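Local atomic coordinates of B-type flagellar hook-associated protein 2 (PDB entry 5FHY), a protein that forms the cap at the tip of the growing flagellar filament, helping flagellin monomers polymerise there and keeping exported subunits from leaking out unassembled. Residues N41-S47 with T168-E174; N59-N63 with N86-M91; K48-I54 with G114-S120. One frame throughout, in Å; residues are numbered along the deposited sequence.

Contact 1 of 3, residues N41-S47 with T168-E174; sequences NSLATSS and TKAANGE
N41 and E174 meet through both backbone and side chains where 41-47 and 168-174 run antiparallel. The amides of N41 and S42 converge on one acceptor, E174 O: N41 N lies 3.0 Å from E174 O, and the bond from S42 N is weak. Two residues facing one in this way make a classic beta bulge. E174 N returns a bond to S42 O at 3.1 Å.

The side chain of E174 is fully stretched, its CG anti to the backbone N (chi1 -169°), which carries the carboxylate out to the amide of N41, which it crosses obliquely. There N41 ND2 gives a nearly straight but weak bond to E174 OE1 at 3.4 Å. Amide and carboxylate planes stand 78° apart, so the two groups meet crosswise instead of pairing flat. OE2 of the same carboxylate has a long, weak ion pair with K181.

Beyond the bulge, G173 has no side chain, and its CA comes to 3.4 Å from L43 C. A44 rests its CB against A171 O and the amide of G173. T45 and A171 then exchange two backbone bonds, with T45 N 2.9 Å from A171 O. At the far end the T168 hydroxyl, held between its own backbone N and carbonyl carbon (chi1 66°), donates to S46 O with OG1 2.7 Å from that oxygen. The hydroxyls of S46 and S47 turn to S121 O and I130 N instead.

With little apolar packing between them, the two linkers are tied mainly by main-chain polar groups, helped by the T168 hydroxyl, and this polar pairing spans the way from the sheet of 34-42 and 173-177 to the sheet of 48-50.

Contact 2 of 3, residues N59-N63 with N86-M91; sequences NAKFN and NTLAGM
F62 and N86 grip each other through two hydrogen bonds that join the loop 59-63 to the start of a helix. F62 N donates to N86 O at 2.7 Å, an almost straight bond (168° at the hydrogen). In return N86 ND2 reaches F62 O at 3.1 Å, lying in the carbonyl plane while that oxygen lies close to the plane of the amide. The backbone N-H and C=O of F62 are both engaged, and the amide of N86 is fixed in its rotation. Its OD1 takes a weak bond from K61 NZ, the lysine chain bending at chi2 and chi3 to bring CE and NZ over to it; on the way CE passes T87 CG2.

This is the N-terminal end of helix 88-98, in the Flagellin hook IN motif. T87 is its N-cap, and OG1 accepts a weak capping bond from G90 N. M91 and L88 extend the apolar contact inward: M91 reaches I79 and V81 of strand 74-81 as well as L117, and L88 touches I54 and S115. T143 and L145 also pack against F62.

The F62 side chain can be followed outward. CB lies 4.0 Å from N86 CB, and CG is still near N86 O. With chi1 at -68°, CG is anti to the carbonyl carbon, and the ring extends along the N86-L88 backbone. CD2 comes to 3.6 Å from N86 O, an oblique approach. CE2 meets the backbone where T87 passes into L88, with T87 C, T87 O and L88 CA at the ring edge, and it also lies near M91 CG. CZ, at the tip, touches L88 CD1 at 3.5 Å, the two side chains crossing at about a right angle.

Contact 3 of 3, residues K48-I54 with G114-S120; sequences KIALQAI and GSRLVLS
L51 projects its CD1 into the hollow between L117 and L119, 3.8 Å from L117 CB and equally near L119 CD1. L51 CG stands anti to the carbonyl carbon (chi1 -52°), on the side of L117 and L119, and CD1 touches both walls of the hollow. Further along the same face I49 CG1 brushes L119 CB, and helix 88-98 covers this side, M91 lying on L117 and I95 on L119.

On the other face, K48 runs fully extended over S120, its CG 3.6 Å from S120 OG, and CE reaches V118 CG1. Y36 of a second subunit makes a cation-pi contact with this lysine. A50 is a small bump against R116 CD, at 3.8 Å. R116 then bends at chi3, and A53 CB settles over one face of its guanidinium, nearer the rim, 3.5 Å from NH2. The charge pairs with D111, and G161 O accepts a further bond.

Main-chain bonds such as L51 N to L117 O, at 3.0 Å and practically straight, hold the antiparallel pair. Beyond L51 the register slips by one before I54 N bonds to S115 O at 2.7 Å; in the gap a water bridges Q52 O and L117 N. The whole is an antiparallel sheet with a helix packed across one face, here built partly from the Flagellin hook IN motif.

In the fold
The chain runs through 41-54, 59-63, 86-91 and 114-120 before 168-174 closes the order. The first segments of contacts 1 and 3 are consecutive; T168 N, 3.1 Å from K48 O, probably joins these contacts by a hydrogen bond, although their centres lie 21 Å apart. Contact 2 lies between the two segments of contact 3 in sequence and 13 Å from it by centres, with L88 and M91 packing on S115 and L117. It is about 15 Å from contact 1 at nearest atoms. The two antiparallel connections of contact 1 thus join two four-stranded antiparallel sheets of this cap-protein fragment, one holding 34-42 and 173-177, the other, helix-covered, holding 48-50 and 114-121.

Contact 1 of 3, residues N41-S47 with T168-E174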
ATOM      1  N   ASN B  41      35.663 -39.207   8.617  1.00 77.44           N
ATOM      2  CA  ASN B  41      35.343 -40.551   9.081  1.00 69.95           C
ATOM      3  C   ASN B  41      34.939 -40.582  10.554  1.00 80.67           C
ATOM      4  O   ASN B  41      34.136 -41.419  10.963  1.00 81.32           O
ATOM      5  CB  ASN B  41      36.528 -41.492   8.851  1.00 67.07           C
ATOM      6  CG  ASN B  41      36.848 -41.688   7.379  1.00 72.67           C
ATOM      7  OD1 ASN B  41      35.995 -41.503   6.512  1.00 79.65           O
ATOM      8  ND2 ASN B  41      38.081 -42.083   7.092  1.00 70.58           N
ATOM      9  N   SER B  42      35.495 -39.666  11.345  1.00 83.57           N
ATOM     10  CA  SER B  42      35.138 -39.558  12.755  1.00 81.67           C
ATOM     11  C   SER B  42      35.520 -38.205  13.337  1.00 79.79           C
ATOM     12  O   SER B  42      36.324 -37.473  12.761  1.00 73.84           O
ATOM     13  CB  SER B  42      35.802 -40.672  13.565  1.00 85.83           C
ATOM     14  OG  SER B  42      37.216 -40.618  13.460  1.00 93.75           O
ATOM     15  N   LEU B  43      34.935 -37.884  14.487  1.00 82.97           N
ATOM     16  CA  LEU B  43      35.227 -36.643  15.195  1.00 78.25           C
ATOM     17  C   LEU B  43      36.139 -36.885  16.394  1.00 81.10           C
ATOM     18  O   LEU B  43      36.175 -37.987  16.942  1.00 79.51           O
ATOM     19  CB  LEU B  43      33.927 -35.977  15.658  1.00 74.03           C
ATOM     20  CG  LEU B  43      32.875 -35.703  14.582  1.00 79.23           C
ATOM     21  CD1 LEU B  43      31.576 -35.211  15.208  1.00 83.47           C
ATOM     22  CD2 LEU B  43      33.403 -34.703  13.569  1.00 85.27           C
ATOM     23  N   ALA B  44      36.879 -35.855  16.794  1.00 79.22           N
ATOM     24  CA  ALA B  44      37.651 -35.922  18.028  1.00 70.83           C
ATOM     25  C   ALA B  44      36.687 -35.820  19.201  1.00 78.98           C
ATOM     26  O   ALA B  44      35.771 -34.998  19.188  1.00 78.82           O
ATOM     27  CB  ALA B  44      38.693 -34.820  18.083  1.00 63.51           C
ATOM     28  N   THR B  45      36.887 -36.654  20.213  1.00 83.66           N
ATOM     29  CA  THR B  45      35.986 -36.668  21.359  1.00 86.32           C
ATOM     30  C   THR B  45      36.709 -36.361  22.663  1.00 84.47           C
ATOM     31  O   THR B  45      37.930 -36.493  22.760  1.00 67.16           O
ATOM     32  CB  THR B  45      35.269 -38.024  21.499  1.00 81.27           C
ATOM     33  OG1 THR B  45      36.237 -39.061  21.700  1.00 93.95           O
ATOM     34  CG2 THR B  45      34.453 -38.335  20.256  1.00 67.29           C
ATOM     35  N   SER B  46      35.942 -35.941  23.664  1.00 87.41           N
ATOM     36  CA  SER B  46      36.493 -35.667  24.983  1.00 81.86           C
ATOM     37  C   SER B  46      36.019 -36.737  25.952  1.00 78.14           C
ATOM     38  O   SER B  46      35.200 -37.579  25.596  1.00 79.14           O
ATOM     39  CB  SER B  46      36.085 -34.273  25.466  1.00 74.16           C
ATOM     40  OG  SER B  46      34.675 -34.152  25.566  1.00 76.78           O
ATOM     41  N   SER B  47      36.534 -36.714  27.174  1.00 78.24           N
ATOM     42  CA  SER B  47      36.194 -37.750  28.135  1.00 80.91           C
ATOM     43  C   SER B  47      34.976 -37.368  28.964  1.00 77.89           C
ATOM     44  O   SER B  47      34.797 -36.204  29.331  1.00 76.50           O
ATOM     45  CB  SER B  47      37.381 -38.036  29.056  1.00 86.13           C
ATOM     46  OG  SER B  47      37.076 -39.071  29.974  1.00 85.80           O
ATOM     47  N   THR B 168      31.699 -41.302  27.213  1.00 78.54           N
ATOM     48  CA  THR B 168      32.426 -41.100  25.966  1.00 73.60           C
ATOM     49  C   THR B 168      33.914 -41.312  26.194  1.00 75.45           C
ATOM     50  O   THR B 168      34.442 -40.955  27.249  1.00 78.88           O
ATOM     51  CB  THR B 168      32.212 -39.687  25.394  1.00 76.25           C
ATOM     52  OG1 THR B 168      32.806 -38.724  26.273  1.00 88.37           O
ATOM     53  CG2 THR B 168      30.732 -39.372  25.244  1.00 72.91           C
ATOM     54  N   LYS B 169      34.591 -41.883  25.204  1.00 73.24           N
ATOM     55  CA  LYS B 169      36.041 -42.023  25.272  1.00 74.99           C
ATOM     56  C   LYS B 169      36.693 -40.826  24.618  1.00 70.72           C
ATOM     57  O   LYS B 169      36.283 -40.419  23.535  1.00 74.22           O
ATOM     58  CB  LYS B 169      36.514 -43.297  24.568  1.00 84.12           C
ATOM     59  CG  LYS B 169      36.102 -44.593  25.229  1.00 89.43           C
ATOM     60  CD  LYS B 169      36.994 -44.960  26.403  1.00 92.94           C
ATOM     61  CE  LYS B 169      38.352 -45.464  25.937  1.00 95.18           C
ATOM     62  NZ  LYS B 169      39.079 -46.166  27.030  1.00 97.28           N
ATOM     63  N   ALA B 170      37.713 -40.268  25.259  1.00 67.54           N
ATOM     64  CA  ALA B 170      38.501 -39.232  24.612  1.00 76.83           C
ATOM     65  C   ALA B 170      39.286 -39.888  23.482  1.00 76.79           C
ATOM     66  O   ALA B 170      39.888 -40.944  23.666  1.00 69.57           O
ATOM     67  CB  ALA B 170      39.428 -38.545  25.602  1.00 71.13           C
ATOM     68  N   ALA B 171      39.277 -39.266  22.312  1.00 74.26           N
ATOM     69  CA  ALA B 171      39.904 -39.873  21.148  1.00 75.00           C
ATOM     70  C   ALA B 171      40.162 -38.852  20.050  1.00 80.72           C
ATOM     71  O   ALA B 171      39.530 -37.795  20.008  1.00 82.95           O
ATOM     72  CB  ALA B 171      39.037 -41.004  20.616  1.00 63.59           C
ATOM     73  N   ASN B 172      41.078 -39.182  19.147  1.00 68.67           N
ATOM     74  CA  ASN B 172      41.305 -38.335  17.988  1.00 69.31           C
ATOM     75  C   ASN B 172      40.252 -38.629  16.936  1.00 71.68           C
ATOM     76  O   ASN B 172      39.698 -39.727  16.892  1.00 70.02           O
ATOM     77  CB  ASN B 172      42.697 -38.556  17.390  1.00 65.60           C
ATOM     78  CG  ASN B 172      43.806 -37.939  18.221  1.00 68.08           C
ATOM     79  OD1 ASN B 172      43.660 -37.713  19.417  1.00 73.93           O
ATOM     80  ND2 ASN B 172      44.931 -37.664  17.579  1.00 74.08           N
ATOM     81  N   GLY B 173      39.988 -37.651  16.079  1.00 78.84           N
ATOM     82  CA  GLY B 173      39.112 -37.866  14.945  1.00 78.05           C
ATOM     83  C   GLY B 173      39.950 -38.247  13.741  1.00 75.58           C
ATOM     84  O   GLY B 173      41.172 -38.376  13.842  1.00 66.91           O
ATOM     85  N   GLU B 174      39.300 -38.436  12.599  1.00 76.39           N
ATOM     86  CA  GLU B 174      40.019 -38.766  11.377  1.00 78.34           C
ATOM     87  C   GLU B 174      39.355 -38.140  10.165  1.00 81.52           C
ATOM     88  O   GLU B 174      38.136 -38.196  10.010  1.00 77.66           O
ATOM     89  CB  GLU B 174      40.107 -40.280  11.182  1.00 82.17           C
ATOM     90  CG  GLU B 174      41.064 -40.696  10.069  1.00 88.09           C
ATOM     91  CD  GLU B 174      41.106 -42.198   9.848  1.00 91.43           C
ATOM     92  OE1 GLU B 174      40.026 -42.818   9.767  1.00 87.01           O
ATOM     93  OE2 GLU B 174      42.217 -42.761   9.765  1.00100.69           O
TER

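Contact 2 of 3, residues N59-N63 with N86-M91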
ATOM      1  N   ASN B  59      21.499 -39.668  52.856  1.00 98.50           N
ATOM      2  CA  ASN B  59      22.094 -39.801  54.178  1.00100.36           C
ATOM      3  C   ASN B  59      23.534 -40.279  54.094  1.00 97.81           C
ATOM      4  O   ASN B  59      24.141 -40.627  55.107  1.00 96.12           O
ATOM      5  CB  ASN B  59      21.282 -40.767  55.042  1.00104.73           C
ATOM      6  CG  ASN B  59      19.909 -40.228  55.393  1.00111.93           C
ATOM      7  OD1 ASN B  59      19.735 -39.028  55.611  1.00115.28           O
ATOM      8  ND2 ASN B  59      18.926 -41.116  55.461  1.00113.03           N
ATOM      9  N   ALA B  60      24.083 -40.292  52.885  1.00100.40           N
ATOM     10  CA  ALA B  60      25.424 -40.822  52.687  1.00 99.40           C
ATOM     11  C   ALA B  60      26.498 -39.767  52.913  1.00102.90           C
ATOM     12  O   ALA B  60      26.423 -38.655  52.392  1.00101.56           O
ATOM     13  CB  ALA B  60      25.556 -41.417  51.287  1.00 84.09           C
ATOM     14  N   LYS B  61      27.501 -40.135  53.699  1.00104.92           N
ATOM     15  CA  LYS B  61      28.635 -39.266  53.973  1.00101.72           C
ATOM     16  C   LYS B  61      29.913 -40.060  53.766  1.00 93.68           C
ATOM     17  O   LYS B  61      30.033 -41.188  54.238  1.00 93.60           O
ATOM     18  CB  LYS B  61      28.574 -38.686  55.390  1.00105.69           C
ATOM     19  CG  LYS B  61      27.259 -38.011  55.742  1.00104.69           C
ATOM     20  CD  LYS B  61      27.495 -36.794  56.621  1.00114.55           C
ATOM     21  CE  LYS B  61      28.319 -35.748  55.881  1.00114.95           C
ATOM     22  NZ  LYS B  61      28.637 -34.550  56.711  1.00119.10           N
ATOM     23  N   PHE B  62      30.871 -39.471  53.065  1.00 92.45           N
ATOM     24  CA  PHE B  62      32.077 -40.194  52.680  1.00 93.79           C
ATOM     25  C   PHE B  62      33.141 -40.255  53.775  1.00102.96           C
ATOM     26  O   PHE B  62      33.285 -39.334  54.577  1.00104.97           O
ATOM     27  CB  PHE B  62      32.676 -39.563  51.422  1.00 86.18           C
ATOM     28  CG  PHE B  62      31.837 -39.752  50.188  1.00 93.57           C
ATOM     29  CD1 PHE B  62      31.670 -41.012  49.640  1.00 91.68           C
ATOM     30  CD2 PHE B  62      31.221 -38.676  49.572  1.00100.76           C
ATOM     31  CE1 PHE B  62      30.907 -41.197  48.506  1.00 91.46           C
ATOM     32  CE2 PHE B  62      30.455 -38.858  48.434  1.00 98.27           C
ATOM     33  CZ  PHE B  62      30.298 -40.121  47.902  1.00 93.56           C
ATOM     34  N   ASN B  63      33.865 -41.370  53.806  1.00104.90           N
ATOM     35  CA  ASN B  63      35.051 -41.516  54.642  1.00105.30           C
ATOM     36  C   ASN B  63      36.079 -40.428  54.350  1.00107.81           C
ATOM     37  O   ASN B  63      36.042 -39.802  53.290  1.00107.64           O
ATOM     38  CB  ASN B  63      35.686 -42.891  54.430  1.00100.60           C
ATOM     39  CG  ASN B  63      34.862 -44.012  55.017  1.00106.46           C
ATOM     40  OD1 ASN B  63      33.979 -43.784  55.841  1.00113.76           O
ATOM     41  ND2 ASN B  63      35.142 -45.236  54.588  1.00110.22           N
ATOM     42  N   ASN B  86      32.291 -33.964  52.645  1.00102.35           N
ATOM     43  CA  ASN B  86      32.189 -35.401  52.406  1.00102.53           C
ATOM     44  C   ASN B  86      30.774 -35.854  52.041  1.00104.56           C
ATOM     45  O   ASN B  86      30.286 -36.867  52.537  1.00107.49           O
ATOM     46  CB  ASN B  86      32.690 -36.184  53.624  1.00 96.21           C
ATOM     47  CG  ASN B  86      31.914 -35.869  54.879  1.00 99.17           C
ATOM     48  OD1 ASN B  86      31.280 -34.822  54.980  1.00100.02           O
ATOM     49  ND2 ASN B  86      31.956 -36.777  55.845  1.00103.27           N
ATOM     50  N   THR B  87      30.132 -35.103  51.154  1.00103.37           N
ATOM     51  CA  THR B  87      28.887 -35.526  50.533  1.00103.06           C
ATOM     52  C   THR B  87      29.054 -35.494  49.019  1.00102.83           C
ATOM     53  O   THR B  87      30.052 -34.982  48.516  1.00104.58           O
ATOM     54  CB  THR B  87      27.711 -34.626  50.942  1.00103.03           C
ATOM     55  OG1 THR B  87      28.038 -33.261  50.660  1.00107.66           O
ATOM     56  CG2 THR B  87      27.417 -34.770  52.424  1.00103.61           C
ATOM     57  N   LEU B  88      28.080 -36.042  48.298  1.00101.27           N
ATOM     58  CA  LEU B  88      28.118 -36.055  46.836  1.00 94.85           C
ATOM     59  C   LEU B  88      28.146 -34.630  46.290  1.00 94.93           C
ATOM     60  O   LEU B  88      28.950 -34.302  45.419  1.00 96.16           O
ATOM     61  CB  LEU B  88      26.919 -36.813  46.258  1.00 92.10           C
ATOM     62  CG  LEU B  88      27.041 -38.334  46.117  1.00 93.22           C
ATOM     63  CD1 LEU B  88      26.955 -39.015  47.478  1.00101.78           C
ATOM     64  CD2 LEU B  88      25.983 -38.874  45.180  1.00 89.03           C
ATOM     65  N   ALA B  89      27.250 -33.795  46.805  1.00 93.95           N
ATOM     66  CA  ALA B  89      27.169 -32.392  46.408  1.00100.93           C
ATOM     67  C   ALA B  89      28.415 -31.638  46.852  1.00105.76           C
ATOM     68  O   ALA B  89      28.792 -30.625  46.259  1.00109.54           O
ATOM     69  CB  ALA B  89      25.924 -31.749  46.992  1.00106.14           C
ATOM     70  N   GLY B  90      29.042 -32.145  47.909  1.00104.03           N
ATOM     71  CA  GLY B  90      30.264 -31.571  48.438  1.00101.19           C
ATOM     72  C   GLY B  90      31.423 -31.851  47.500  1.00102.92           C
ATOM     73  O   GLY B  90      32.290 -31.002  47.293  1.00109.64           O
ATOM     74  N   MET B  91      31.443 -33.053  46.933  1.00 96.02           N
ATOM     75  CA  MET B  91      32.469 -33.405  45.962  1.00 89.54           C
ATOM     76  C   MET B  91      32.226 -32.679  44.644  1.00 88.96           C
ATOM     77  O   MET B  91      33.170 -32.269  43.976  1.00 91.09           O
ATOM     78  CB  MET B  91      32.519 -34.920  45.737  1.00 83.56           C
ATOM     79  CG  MET B  91      32.706 -35.746  47.008  1.00 80.54           C
ATOM     80  SD  MET B  91      33.899 -35.040  48.163  1.00117.08           S
ATOM     81  CE  MET B  91      35.386 -35.081  47.184  1.00104.36           C
TER

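Contact 3 of 3, residues K48-I54 with G114-S120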
ATOM      1  N   LYS B  48      34.148 -38.364  29.259  1.00 72.27           N
ATOM      2  CA  LYS B  48      32.991 -38.192  30.128  1.00 73.64           C
ATOM      3  C   LYS B  48      32.715 -39.521  30.813  1.00 81.18           C
ATOM      4  O   LYS B  48      32.433 -40.529  30.157  1.00 77.19           O
ATOM      5  CB  LYS B  48      31.765 -37.711  29.341  1.00 69.36           C
ATOM      6  CG  LYS B  48      30.491 -37.590  30.178  1.00 70.88           C
ATOM      7  CD  LYS B  48      29.368 -36.884  29.424  1.00 74.66           C
ATOM      8  CE  LYS B  48      28.082 -36.848  30.245  1.00 80.05           C
ATOM      9  NZ  LYS B  48      26.950 -36.195  29.526  1.00 86.19           N
ATOM     10  N   ILE B  49      32.817 -39.527  32.138  1.00 71.75           N
ATOM     11  CA  ILE B  49      32.682 -40.762  32.890  1.00 77.06           C
ATOM     12  C   ILE B  49      31.607 -40.657  33.955  1.00 74.38           C
ATOM     13  O   ILE B  49      31.153 -39.563  34.296  1.00 82.08           O
ATOM     14  CB  ILE B  49      34.008 -41.149  33.570  1.00 73.57           C
ATOM     15  CG1 ILE B  49      34.299 -40.214  34.746  1.00 81.97           C
ATOM     16  CG2 ILE B  49      35.151 -41.127  32.567  1.00 72.42           C
ATOM     17  CD1 ILE B  49      35.465 -40.643  35.596  1.00 82.50           C
ATOM     18  N   ALA B  50      31.212 -41.808  34.485  1.00 75.58           N
ATOM     19  CA  ALA B  50      30.240 -41.864  35.568  1.00 77.37           C
ATOM     20  C   ALA B  50      30.776 -42.789  36.649  1.00 78.90           C
ATOM     21  O   ALA B  50      31.120 -43.937  36.377  1.00 79.22           O
ATOM     22  CB  ALA B  50      28.890 -42.344  35.066  1.00 77.99           C
ATOM     23  N   LEU B  51      30.851 -42.288  37.875  1.00 68.03           N
ATOM     24  CA  LEU B  51      31.401 -43.076  38.975  1.00 70.91           C
ATOM     25  C   LEU B  51      30.326 -43.986  39.552  1.00 67.13           C
ATOM     26  O   LEU B  51      29.196 -43.989  39.071  1.00 67.31           O
ATOM     27  CB  LEU B  51      31.994 -42.168  40.058  1.00 59.54           C
ATOM     28  CG  LEU B  51      33.000 -41.124  39.565  1.00 62.27           C
ATOM     29  CD1 LEU B  51      33.470 -40.244  40.707  1.00 60.00           C
ATOM     30  CD2 LEU B  51      34.184 -41.792  38.861  1.00 63.28           C
ATOM     31  N   GLN B  52      30.683 -44.770  40.567  1.00 65.59           N
ATOM     32  CA  GLN B  52      29.734 -45.691  41.182  1.00 72.63           C
ATOM     33  C   GLN B  52      28.534 -44.949  41.752  1.00 76.08           C
ATOM     34  O   GLN B  52      28.664 -43.819  42.224  1.00 75.59           O
ATOM     35  CB  GLN B  52      30.402 -46.504  42.297  1.00 84.43           C
ATOM     36  CG  GLN B  52      31.206 -47.696  41.816  1.00 99.84           C
ATOM     37  CD  GLN B  52      31.765 -48.531  42.954  1.00107.56           C
ATOM     38  OE1 GLN B  52      31.062 -48.839  43.917  1.00105.74           O
ATOM     39  NE2 GLN B  52      33.040 -48.904  42.847  1.00104.97           N
ATOM     40  N   ALA B  53      27.368 -45.587  41.699  1.00 77.51           N
ATOM     41  CA  ALA B  53      26.160 -45.002  42.263  1.00 75.07           C
ATOM     42  C   ALA B  53      26.180 -45.222  43.763  1.00 85.84           C
ATOM     43  O   ALA B  53      26.552 -46.294  44.236  1.00 91.27           O
ATOM     44  CB  ALA B  53      24.913 -45.605  41.642  1.00 66.52           C
ATOM     45  N   ILE B  54      25.791 -44.201  44.513  1.00 82.35           N
ATOM     46  CA  ILE B  54      25.789 -44.296  45.961  1.00 78.66           C
ATOM     47  C   ILE B  54      24.378 -44.561  46.469  1.00 73.21           C
ATOM     48  O   ILE B  54      23.469 -43.761  46.252  1.00 75.13           O
ATOM     49  CB  ILE B  54      26.358 -43.015  46.598  1.00 81.03           C
ATOM     50  CG1 ILE B  54      27.698 -42.658  45.950  1.00 75.59           C
ATOM     51  CG2 ILE B  54      26.517 -43.191  48.091  1.00 74.09           C
ATOM     52  CD1 ILE B  54      28.734 -43.742  46.081  1.00 69.06           C
ATOM     53  N   GLY B 114      20.776 -45.068  42.626  1.00 81.32           N
ATOM     54  CA  GLY B 114      21.103 -44.031  43.585  1.00 79.21           C
ATOM     55  C   GLY B 114      21.544 -42.761  42.885  1.00 75.30           C
ATOM     56  O   GLY B 114      21.066 -42.437  41.797  1.00 69.97           O
ATOM     57  N   SER B 115      22.452 -42.034  43.524  1.00 75.55           N
ATOM     58  CA  SER B 115      23.049 -40.847  42.927  1.00 71.90           C
ATOM     59  C   SER B 115      24.541 -41.099  42.723  1.00 76.95           C
ATOM     60  O   SER B 115      25.157 -41.839  43.483  1.00 91.10           O
ATOM     61  CB  SER B 115      22.821 -39.612  43.800  1.00 69.92           C
ATOM     62  OG  SER B 115      21.442 -39.315  43.933  1.00 77.14           O
ATOM     63  N   ARG B 116      25.118 -40.495  41.693  1.00 68.75           N
ATOM     64  CA  ARG B 116      26.524 -40.718  41.378  1.00 68.78           C
ATOM     65  C   ARG B 116      27.152 -39.460  40.806  1.00 70.77           C
ATOM     66  O   ARG B 116      26.453 -38.574  40.312  1.00 78.10           O
ATOM     67  CB  ARG B 116      26.678 -41.871  40.383  1.00 68.54           C
ATOM     68  CG  ARG B 116      26.336 -41.506  38.941  1.00 63.14           C
ATOM     69  CD  ARG B 116      26.466 -42.719  38.033  1.00 60.93           C
ATOM     70  NE  ARG B 116      25.358 -43.642  38.250  1.00 62.78           N
ATOM     71  CZ  ARG B 116      25.402 -44.943  37.997  1.00 64.33           C
ATOM     72  NH1 ARG B 116      26.508 -45.495  37.516  1.00 68.27           N
ATOM     73  NH2 ARG B 116      24.335 -45.694  38.232  1.00 79.40           N
ATOM     74  N   LEU B 117      28.475 -39.383  40.861  1.00 63.52           N
ATOM     75  CA  LEU B 117      29.170 -38.235  40.300  1.00 68.64           C
ATOM     76  C   LEU B 117      29.423 -38.462  38.818  1.00 65.46           C
ATOM     77  O   LEU B 117      29.854 -39.539  38.413  1.00 67.42           O
ATOM     78  CB  LEU B 117      30.486 -37.981  41.035  1.00 76.47           C
ATOM     79  CG  LEU B 117      30.377 -37.403  42.447  1.00 72.25           C
ATOM     80  CD1 LEU B 117      31.664 -37.632  43.228  1.00 72.66           C
ATOM     81  CD2 LEU B 117      30.020 -35.925  42.399  1.00 76.87           C
ATOM     82  N   VAL B 118      29.141 -37.444  38.010  1.00 63.82           N
ATOM     83  CA  VAL B 118      29.367 -37.522  36.572  1.00 65.14           C
ATOM     84  C   VAL B 118      30.345 -36.420  36.191  1.00 71.17           C
ATOM     85  O   VAL B 118      30.072 -35.234  36.389  1.00 76.81           O
ATOM     86  CB  VAL B 118      28.049 -37.386  35.772  1.00 68.30           C
ATOM     87  CG1 VAL B 118      28.334 -37.299  34.272  1.00 65.81           C
ATOM     88  CG2 VAL B 118      27.120 -38.557  36.073  1.00 60.57           C
ATOM     89  N   LEU B 119      31.495 -36.816  35.658  1.00 68.31           N
ATOM     90  CA  LEU B 119      32.566 -35.869  35.385  1.00 71.37           C
ATOM     91  C   LEU B 119      32.829 -35.739  33.888  1.00 69.99           C
ATOM     92  O   LEU B 119      32.818 -36.729  33.156  1.00 72.87           O
ATOM     93  CB  LEU B 119      33.840 -36.287  36.125  1.00 76.85           C
ATOM     94  CG  LEU B 119      33.864 -36.168  37.656  1.00 74.83           C
ATOM     95  CD1 LEU B 119      33.074 -37.286  38.338  1.00 65.61           C
ATOM     96  CD2 LEU B 119      35.298 -36.156  38.153  1.00 80.98           C
ATOM     97  N   SER B 120      33.041 -34.507  33.436  1.00 67.40           N
ATOM     98  CA  SER B 120      33.275 -34.236  32.019  1.00 69.02           C
ATOM     99  C   SER B 120      34.550 -33.432  31.796  1.00 76.89           C
ATOM    100  O   SER B 120      34.914 -32.586  32.608  1.00 80.93           O
ATOM    101  CB  SER B 120      32.091 -33.482  31.406  1.00 64.17           C
ATOM    102  OG  SER B 120      30.909 -34.260  31.427  1.00 71.30           O
TER
HETATM  103  O   HOH W   1      29.544 -41.308  42.566  1.00 57.95           O